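Long-range contact in transcription antitermination protein NusB (Thermotoga maritima, PDB 1TZV), which probably takes part in transcription antitermination at ribosomal RNA operons by binding the boxA antiterminator sequence of the RNA: residues R49-D62 with L85-D97. Residues are numbered along the deposited sequence; the frame is centred on the assembly and turned at random. Where two conformers were deposited one is given.
Sequences RYIRGIKENLSMID and LRLATYELLFEKD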
ATOM      1  N   ARG A  49      -8.695  -2.805  -8.427  1.00 16.88           N
ATOM      2  CA  ARG A  49      -9.534  -2.193  -7.405  1.00 16.85           C
ATOM      3  C   ARG A  49      -8.647  -1.385  -6.431  1.00 16.72           C
ATOM      4  O   ARG A  49      -8.982  -0.252  -6.047  1.00 18.08           O
ATOM      5  CB  ARG A  49     -10.328  -3.265  -6.636  1.00 19.19           C
ATOM      6  CG  ARG A  49     -11.231  -2.680  -5.573  1.00 18.71           C
ATOM      7  CD  ARG A  49     -12.013  -3.743  -4.778  1.00 20.52           C
ATOM      8  NE  ARG A  49     -11.141  -4.594  -3.970  1.00 19.68           N
ATOM      9  CZ  ARG A  49     -10.768  -5.819  -4.319  1.00 20.17           C
ATOM     10  NH1 ARG A  49      -9.961  -6.515  -3.531  1.00 20.56           N
ATOM     11  NH2 ARG A  49     -11.214  -6.365  -5.442  1.00 22.23           N
ATOM     12  N   TYR A  50      -7.532  -1.987  -6.018  1.00 15.48           N
ATOM     13  CA  TYR A  50      -6.586  -1.300  -5.124  1.00 14.42           C
ATOM     14  C   TYR A  50      -6.090   0.021  -5.727  1.00 13.66           C
ATOM     15  O   TYR A  50      -6.146   1.075  -5.086  1.00 15.00           O
ATOM     16  CB  TYR A  50      -5.349  -2.180  -4.840  1.00 16.62           C
ATOM     17  CG  TYR A  50      -5.434  -3.121  -3.648  1.00 14.28           C
ATOM     18  CD1 TYR A  50      -6.392  -4.144  -3.603  1.00 17.30           C
ATOM     19  CD2 TYR A  50      -4.526  -3.019  -2.584  1.00 15.70           C
ATOM     20  CE1 TYR A  50      -6.426  -5.047  -2.536  1.00 18.37           C
ATOM     21  CE2 TYR A  50      -4.565  -3.916  -1.513  1.00 15.68           C
ATOM     22  CZ  TYR A  50      -5.505  -4.925  -1.501  1.00 17.01           C
ATOM     23  OH  TYR A  50      -5.479  -5.844  -0.479  1.00 19.07           O
ATOM     24  N   ILE A  51      -5.589  -0.048  -6.954  1.00 15.78           N
ATOM     25  CA  ILE A  51      -5.060   1.153  -7.597  1.00 15.29           C
ATOM     26  C   ILE A  51      -6.138   2.217  -7.761  1.00 16.27           C
ATOM     27  O   ILE A  51      -5.898   3.393  -7.497  1.00 17.81           O
ATOM     28  CB  ILE A  51      -4.380   0.785  -8.933  1.00 17.06           C
ATOM     29  CG1 ILE A  51      -2.998   0.179  -8.640  1.00 19.08           C
ATOM     30  CG2 ILE A  51      -4.269   2.012  -9.850  1.00 19.66           C
ATOM     31  CD1 ILE A  51      -2.003   1.135  -7.926  1.00 16.73           C
ATOM     32  N   ARG A  52      -7.345   1.825  -8.160  1.00 16.95           N
ATOM     33  CA  ARG A  52      -8.396   2.830  -8.304  1.00 19.56           C
ATOM     34  C   ARG A  52      -8.793   3.395  -6.948  1.00 17.14           C
ATOM     35  O   ARG A  52      -9.068   4.592  -6.832  1.00 18.74           O
ATOM     36  CB  ARG A  52      -9.599   2.246  -9.039  1.00 19.39           C
ATOM     37  CG  ARG A  52      -9.303   2.114 -10.526  1.00 27.99           C
ATOM     38  CD  ARG A  52     -10.448   1.522 -11.322  1.00 27.31           C
ATOM     39  NE  ARG A  52     -11.620   2.392 -11.394  1.00 26.33           N
ATOM     40  CZ  ARG A  52     -12.707   2.085 -12.104  1.00 22.09           C
ATOM     41  NH1 ARG A  52     -12.734   0.946 -12.777  1.00 28.67           N
ATOM     42  NH2 ARG A  52     -13.749   2.902 -12.131  1.00 24.96           N
ATOM     43  N   GLY A  53      -8.790   2.541  -5.923  1.00 17.08           N
ATOM     44  CA  GLY A  53      -9.135   2.978  -4.580  1.00 16.55           C
ATOM     45  C   GLY A  53      -8.121   3.945  -3.998  1.00 18.00           C
ATOM     46  O   GLY A  53      -8.471   4.908  -3.319  1.00 19.45           O
ATOM     47  N   ILE A  54      -6.844   3.688  -4.265  1.00 16.79           N
ATOM     48  CA  ILE A  54      -5.798   4.563  -3.765  1.00 17.57           C
ATOM     49  C   ILE A  54      -5.878   5.886  -4.525  1.00 18.29           C
ATOM     50  O   ILE A  54      -5.783   6.954  -3.929  1.00 19.99           O
ATOM     51  CB  ILE A  54      -4.420   3.893  -3.933  1.00 14.98           C
ATOM     52  CG1 ILE A  54      -4.328   2.698  -2.965  1.00 15.65           C
ATOM     53  CG2 ILE A  54      -3.298   4.914  -3.703  1.00 17.45           C
ATOM     54  CD1 ILE A  54      -3.201   1.722  -3.279  1.00 16.76           C
ATOM     55  N   LYS A  55      -6.097   5.822  -5.834  1.00 20.37           N
ATOM     56  CA  LYS A  55      -6.184   7.055  -6.610  1.00 23.79           C
ATOM     57  C   LYS A  55      -7.370   7.915  -6.174  1.00 22.30           C
ATOM     58  O   LYS A  55      -7.236   9.127  -6.010  1.00 27.28           O
ATOM     59  CB  LYS A  55      -6.296   6.735  -8.109  1.00 25.32           C
ATOM     60  CG  LYS A  55      -6.301   7.981  -8.981  1.00 26.02           C
ATOM     61  CD  LYS A  55      -6.008   7.687 -10.443  1.00 36.53           C
ATOM     62  CE  LYS A  55      -7.179   7.055 -11.159  1.00 41.80           C
ATOM     63  NZ  LYS A  55      -6.964   7.064 -12.635  1.00 38.67           N
ATOM     64  N   GLU A  56      -8.517   7.278  -5.961  0.50 21.70           N
ATOM     65  CA  GLU A  56      -9.746   7.965  -5.558  0.50 25.68           C
ATOM     66  C   GLU A  56      -9.691   8.565  -4.158  0.50 27.84           C
ATOM     67  O   GLU A  56     -10.333   9.579  -3.884  0.50 27.44           O
ATOM     68  CB  GLU A  56     -10.931   6.989  -5.642  0.50 28.30           C
ATOM     69  CG  GLU A  56     -12.119   7.314  -4.728  0.50 35.69           C
ATOM     70  CD  GLU A  56     -12.874   8.571  -5.127  0.50 44.58           C
ATOM     71  OE1 GLU A  56     -13.751   9.004  -4.349  0.50 45.59           O
ATOM     72  OE2 GLU A  56     -12.601   9.125  -6.214  0.50 47.47           O
ATOM     73  N   ASN A  57      -8.923   7.942  -3.275  1.00 20.70           N
ATOM     74  CA  ASN A  57      -8.825   8.404  -1.893  1.00 21.13           C
ATOM     75  C   ASN A  57      -7.426   8.950  -1.530  1.00 16.96           C
ATOM     76  O   ASN A  57      -7.115   9.082  -0.351  1.00 18.58           O
ATOM     77  CB  ASN A  57      -9.166   7.240  -0.955  1.00 21.27           C
ATOM     78  CG  ASN A  57     -10.608   6.760  -1.090  1.00 26.72           C
ATOM     79  OD1 ASN A  57     -11.539   7.404  -0.600  1.00 30.00           O
ATOM     80  ND2 ASN A  57     -10.794   5.619  -1.745  1.00 29.91           N
ATOM     81  N   LEU A  58      -6.612   9.302  -2.519  1.00 19.17           N
ATOM     82  CA  LEU A  58      -5.236   9.722  -2.235  1.00 17.73           C
ATOM     83  C   LEU A  58      -5.093  10.851  -1.222  1.00 20.77           C
ATOM     84  O   LEU A  58      -4.287  10.760  -0.301  1.00 18.51           O
ATOM     85  CB  LEU A  58      -4.506  10.103  -3.526  1.00 21.20           C
ATOM     86  CG  LEU A  58      -2.991  10.238  -3.342  1.00 18.70           C
ATOM     87  CD1 LEU A  58      -2.404   8.913  -2.899  1.00 22.14           C
ATOM     88  CD2 LEU A  58      -2.341  10.706  -4.632  1.00 26.39           C
ATOM     89  N   SER A  59      -5.869  11.917  -1.379  1.00 20.59           N
ATOM     90  CA  SER A  59      -5.781  13.041  -0.451  1.00 20.82           C
ATOM     91  C   SER A  59      -6.116  12.630   0.972  1.00 18.08           C
ATOM     92  O   SER A  59      -5.405  12.991   1.913  1.00 18.73           O
ATOM     93  CB  SER A  59      -6.723  14.170  -0.883  1.00 24.37           C
ATOM     94  OG  SER A  59      -6.317  14.718  -2.120  1.00 35.29           O
ATOM     95  N   MET A  60      -7.211  11.898   1.140  1.00 17.67           N
ATOM     96  CA  MET A  60      -7.616  11.466   2.465  1.00 19.57           C
ATOM     97  C   MET A  60      -6.567  10.521   3.067  1.00 18.22           C
ATOM     98  O   MET A  60      -6.248  10.604   4.244  1.00 17.94           O
ATOM     99  CB  MET A  60      -8.991  10.794   2.382  1.00 24.90           C
ATOM    100  CG  MET A  60      -9.498  10.207   3.681  1.00 23.29           C
ATOM    101  SD  MET A  60      -8.845   8.547   3.917  1.00 29.93           S
ATOM    102  CE  MET A  60      -9.865   7.626   2.823  1.00 35.39           C
ATOM    103  N   ILE A  61      -6.023   9.629   2.244  1.00 17.35           N
ATOM    104  CA  ILE A  61      -5.006   8.679   2.714  1.00 16.73           C
ATOM    105  C   ILE A  61      -3.727   9.418   3.135  1.00 14.50           C
ATOM    106  O   ILE A  61      -3.199   9.190   4.236  1.00 15.81           O
ATOM    107  CB  ILE A  61      -4.700   7.624   1.609  1.00 15.35           C
ATOM    108  CG1 ILE A  61      -5.885   6.672   1.468  1.00 18.00           C
ATOM    109  CG2 ILE A  61      -3.442   6.837   1.940  1.00 16.66           C
ATOM    110  CD1 ILE A  61      -5.823   5.834   0.216  1.00 18.28           C
ATOM    111  N   ASP A  62      -3.229  10.308   2.279  1.00 14.90           N
ATOM    112  CA  ASP A  62      -2.016  11.061   2.601  1.00 14.92           C
ATOM    113  C   ASP A  62      -2.214  11.930   3.845  1.00 14.23           C
ATOM    114  O   ASP A  62      -1.345  11.985   4.717  1.00 16.35           O
ATOM    115  CB  ASP A  62      -1.605  11.956   1.420  1.00 14.09           C
ATOM    116  CG  ASP A  62      -0.933  11.187   0.308  1.00 14.79           C
ATOM    117  OD1 ASP A  62      -0.779   9.949   0.415  1.00 15.38           O
ATOM    118  OD2 ASP A  62      -0.540  11.834  -0.704  1.00 17.92           O
ATOM    119  N   LEU A  85       3.182   3.027   2.870  1.00 12.24           N
ATOM    120  CA  LEU A  85       2.210   3.570   3.816  1.00 13.61           C
ATOM    121  C   LEU A  85       0.874   3.840   3.136  1.00 12.31           C
ATOM    122  O   LEU A  85      -0.191   3.549   3.696  1.00 13.34           O
ATOM    123  CB  LEU A  85       2.761   4.833   4.491  1.00 14.01           C
ATOM    124  CG  LEU A  85       3.898   4.559   5.487  1.00 13.70           C
ATOM    125  CD1 LEU A  85       4.481   5.896   5.967  1.00 15.91           C
ATOM    126  CD2 LEU A  85       3.398   3.744   6.692  1.00 15.13           C
ATOM    127  N   ARG A  86       0.886   4.373   1.921  1.00 13.26           N
ATOM    128  CA  ARG A  86      -0.364   4.621   1.194  1.00 12.71           C
ATOM    129  C   ARG A  86      -1.112   3.312   0.936  1.00 12.56           C
ATOM    130  O   ARG A  86      -2.325   3.205   1.182  1.00 13.62           O
ATOM    131  CB  ARG A  86      -0.097   5.295  -0.159  1.00 14.19           C
ATOM    132  CG  ARG A  86       0.280   6.744  -0.059  1.00 13.50           C
ATOM    133  CD  ARG A  86       0.873   7.197  -1.370  1.00 15.69           C
ATOM    134  NE  ARG A  86       0.852   8.656  -1.461  1.00 14.63           N
ATOM    135  CZ  ARG A  86       1.512   9.354  -2.383  1.00 15.15           C
ATOM    136  NH1 ARG A  86       1.398  10.676  -2.415  1.00 15.42           N
ATOM    137  NH2 ARG A  86       2.322   8.731  -3.232  1.00 16.41           N
ATOM    138  N   LEU A  87      -0.396   2.316   0.436  0.50 13.98           N
ATOM    139  CA  LEU A  87      -0.972   1.013   0.117  0.50 13.59           C
ATOM    140  C   LEU A  87      -1.564   0.324   1.350  0.50 13.26           C
ATOM    141  O   LEU A  87      -2.704  -0.180   1.329  0.50 15.43           O
ATOM    142  CB  LEU A  87       0.109   0.132  -0.532  0.50 16.05           C
ATOM    143  CG  LEU A  87      -0.190  -1.342  -0.833  0.50 19.34           C
ATOM    144  CD1 LEU A  87      -1.541  -1.500  -1.507  0.50 21.46           C
ATOM    145  CD2 LEU A  87       0.916  -1.889  -1.728  0.50 27.73           C
ATOM    146  N   ALA A  88      -0.795   0.292   2.428  1.00 13.14           N
ATOM    147  CA  ALA A  88      -1.250  -0.332   3.670  1.00 13.00           C
ATOM    148  C   ALA A  88      -2.426   0.417   4.291  1.00 12.76           C
ATOM    149  O   ALA A  88      -3.335  -0.230   4.842  1.00 14.83           O
ATOM    150  CB  ALA A  88      -0.091  -0.413   4.687  1.00 13.01           C
ATOM    151  N   THR A  89      -2.429   1.749   4.248  1.00 12.90           N
ATOM    152  CA  THR A  89      -3.533   2.529   4.824  1.00 14.29           C
ATOM    153  C   THR A  89      -4.799   2.254   4.012  1.00 14.31           C
ATOM    154  O   THR A  89      -5.883   2.044   4.584  1.00 15.85           O
ATOM    155  CB  THR A  89      -3.169   4.027   4.854  1.00 14.31           C
ATOM    156  OG1 THR A  89      -2.037   4.188   5.715  1.00 14.64           O
ATOM    157  CG2 THR A  89      -4.319   4.885   5.432  1.00 13.94           C
ATOM    158  N   TYR A  90      -4.682   2.213   2.690  1.00 14.26           N
ATOM    159  CA  TYR A  90      -5.815   1.899   1.845  1.00 15.14           C
ATOM    160  C   TYR A  90      -6.358   0.523   2.230  1.00 14.75           C
ATOM    161  O   TYR A  90      -7.565   0.340   2.421  1.00 16.82           O
ATOM    162  CB  TYR A  90      -5.391   1.866   0.368  1.00 14.28           C
ATOM    163  CG  TYR A  90      -6.432   1.180  -0.490  1.00 14.49           C
ATOM    164  CD1 TYR A  90      -7.633   1.834  -0.833  1.00 16.37           C
ATOM    165  CD2 TYR A  90      -6.303  -0.170  -0.818  1.00 14.18           C
ATOM    166  CE1 TYR A  90      -8.672   1.143  -1.461  1.00 17.39           C
ATOM    167  CE2 TYR A  90      -7.343  -0.869  -1.446  1.00 17.68           C
ATOM    168  CZ  TYR A  90      -8.517  -0.200  -1.753  1.00 18.32           C
ATOM    169  OH  TYR A  90      -9.571  -0.896  -2.312  1.00 20.18           O
ATOM    170  N   GLU A  91      -5.476  -0.464   2.335  1.00 14.50           N
ATOM    171  CA  GLU A  91      -5.903  -1.812   2.654  1.00 16.14           C
ATOM    172  C   GLU A  91      -6.564  -1.879   4.034  1.00 16.54           C
ATOM    173  O   GLU A  91      -7.618  -2.525   4.199  1.00 17.77           O
ATOM    174  CB  GLU A  91      -4.707  -2.771   2.560  1.00 13.96           C
ATOM    175  CG  GLU A  91      -5.108  -4.219   2.648  1.00 16.59           C
ATOM    176  CD  GLU A  91      -3.925  -5.133   2.429  1.00 17.27           C
ATOM    177  OE1 GLU A  91      -3.274  -5.507   3.428  1.00 20.28           O
ATOM    178  OE2 GLU A  91      -3.634  -5.465   1.273  1.00 16.85           O
ATOM    179  N   LEU A  92      -5.959  -1.230   5.014  1.00 15.50           N
ATOM    180  CA  LEU A  92      -6.501  -1.172   6.376  1.00 17.22           C
ATOM    181  C   LEU A  92      -7.938  -0.615   6.389  1.00 17.05           C
ATOM    182  O   LEU A  92      -8.858  -1.191   7.003  1.00 18.86           O
ATOM    183  CB  LEU A  92      -5.638  -0.236   7.212  1.00 19.36           C
ATOM    184  CG  LEU A  92      -4.959  -0.513   8.541  1.00 44.58           C
ATOM    185  CD1 LEU A  92      -3.494  -0.091   8.461  1.00 34.03           C
ATOM    186  CD2 LEU A  92      -5.663   0.287   9.621  1.00 41.14           C
ATOM    187  N   LEU A  93      -8.143   0.505   5.710  1.00 16.78           N
ATOM    188  CA  LEU A  93      -9.445   1.161   5.713  1.00 17.92           C
ATOM    189  C   LEU A  93     -10.516   0.565   4.829  1.00 22.34           C
ATOM    190  O   LEU A  93     -11.693   0.529   5.221  1.00 21.75           O
ATOM    191  CB  LEU A  93      -9.282   2.623   5.293  1.00 18.99           C
ATOM    192  CG  LEU A  93      -8.437   3.538   6.164  1.00 20.23           C
ATOM    193  CD1 LEU A  93      -8.215   4.854   5.421  1.00 23.12           C
ATOM    194  CD2 LEU A  93      -9.142   3.756   7.497  1.00 24.66           C
ATOM    195  N   PHE A  94     -10.128   0.080   3.657  1.00 18.67           N
ATOM    196  CA  PHE A  94     -11.087  -0.352   2.653  1.00 19.92           C
ATOM    197  C   PHE A  94     -11.229  -1.799   2.275  1.00 22.17           C
ATOM    198  O   PHE A  94     -12.241  -2.187   1.678  1.00 24.59           O
ATOM    199  CB  PHE A  94     -10.822   0.453   1.377  1.00 20.72           C
ATOM    200  CG  PHE A  94     -10.982   1.931   1.558  1.00 20.88           C
ATOM    201  CD1 PHE A  94     -12.250   2.491   1.635  1.00 28.82           C
ATOM    202  CD2 PHE A  94      -9.876   2.764   1.696  1.00 21.33           C
ATOM    203  CE1 PHE A  94     -12.413   3.862   1.843  1.00 33.37           C
ATOM    204  CE2 PHE A  94     -10.027   4.133   1.904  1.00 23.00           C
ATOM    205  CZ  PHE A  94     -11.301   4.684   1.982  1.00 26.16           C
ATOM    206  N   GLU A  95     -10.225  -2.602   2.574  1.00 17.90           N
ATOM    207  CA  GLU A  95     -10.301  -3.995   2.217  1.00 21.48           C
ATOM    208  C   GLU A  95     -10.712  -4.752   3.465  1.00 24.19           C
ATOM    209  O   GLU A  95      -9.888  -5.148   4.283  1.00 22.82           O
ATOM    210  CB  GLU A  95      -8.954  -4.459   1.654  1.00 19.80           C
ATOM    211  CG  GLU A  95      -8.631  -3.749   0.330  1.00 19.69           C
ATOM    212  CD  GLU A  95      -9.533  -4.194  -0.816  1.00 19.58           C
ATOM    213  OE1 GLU A  95      -9.758  -3.422  -1.763  1.00 20.33           O
ATOM    214  OE2 GLU A  95     -10.012  -5.346  -0.775  1.00 25.20           O
ATOM    215  N   LYS A  96     -12.020  -4.915   3.624  0.50 32.44           N
ATOM    216  CA  LYS A  96     -12.537  -5.643   4.760  0.50 34.72           C
ATOM    217  C   LYS A  96     -12.287  -7.101   4.445  0.50 35.89           C
ATOM    218  O   LYS A  96     -12.409  -7.507   3.294  0.50 48.19           O
ATOM    219  CB  LYS A  96     -14.038  -5.391   4.932  0.50 35.46           C
ATOM    220  CG  LYS A  96     -14.414  -3.937   5.229  0.50 37.38           C
ATOM    221  CD  LYS A  96     -13.552  -3.315   6.332  0.50 42.88           C
ATOM    222  CE  LYS A  96     -13.199  -4.330   7.411  0.50 39.45           C
ATOM    223  NZ  LYS A  96     -13.305  -3.824   8.797  0.50 51.65           N
ATOM    224  N   ASP A  97     -11.928  -7.867   5.469  1.00 31.61           N
ATOM    225  CA  ASP A  97     -11.642  -9.308   5.353  1.00 29.43           C
ATOM    226  C   ASP A  97     -10.158  -9.572   5.590  1.00 29.19           C
ATOM    227  O   ASP A  97      -9.765 -10.703   5.861  1.00 37.14           O
ATOM    228  CB  ASP A  97     -12.031  -9.899   3.990  1.00 32.75           C
ATOM    229  CG  ASP A  97     -10.903  -9.828   2.977  1.00 45.31           C
ATOM    230  OD1 ASP A  97     -10.080 -10.769   2.939  1.00 52.40           O
ATOM    231  OD2 ASP A  97     -10.826  -8.828   2.232  1.00 41.67           O
TER
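Tyr90 is the knob of this contact: its ring drops among Tyr50, Gly53, Ile54 and Ile61. With CG anti to the backbone N (chi1 164°), the ring reaches Gly53, and Tyr90 CE1 lies 3.6 Å from Gly53 CA; a CB there would clash with it. Ile54 CG1 packs against Tyr90 CB and CG, and Ile61 CD1 closes in on Tyr90 CB. Over one face of the Tyr50 ring, displaced toward its rim, stands Tyr90 CE2, the two ring planes inclined by 58°.

In the all-helical NusB fold, the 85-94 part of helix 79-94 crosses 49-56 and 58-62 at close to a right angle, where the chain breaks at Asn57 between helix 41-56 and helix 58-66. There Asn57 ND2, bonded to Gly53 O, stands over one face of the Phe94 ring, near its rim, while Met60 CE touches the edge of that ring, 3.4 Å from Phe94 CZ.

Two side-on salt bridges mark the ends. Arg86, extended from CG to NE, offers NE to Asp62 OD1 at 2.8 Å, almost straight at 175°, and NH1 to OD2; Leu58 CD1 covers one guanidinium face. Arg49 gives NE to the syn lone pair of Glu95 OE1 (2.9 Å) and NH1 to OE2, while Tyr90 OH takes the anti lone pair of Glu95 OE1 at 2.6 Å.

Tyr50, a buried residue, donates its OH to Glu91 OE2 at 2.6 Å; Arg9 makes a salt bridge to the same oxygen and Thr103 bonds to OE1. A phenylalanine in place of Tyr50 would keep the ring but is likely to leave Glu91 OE2 without its hydroxyl donor, and so with one bond fewer holding the carboxylate.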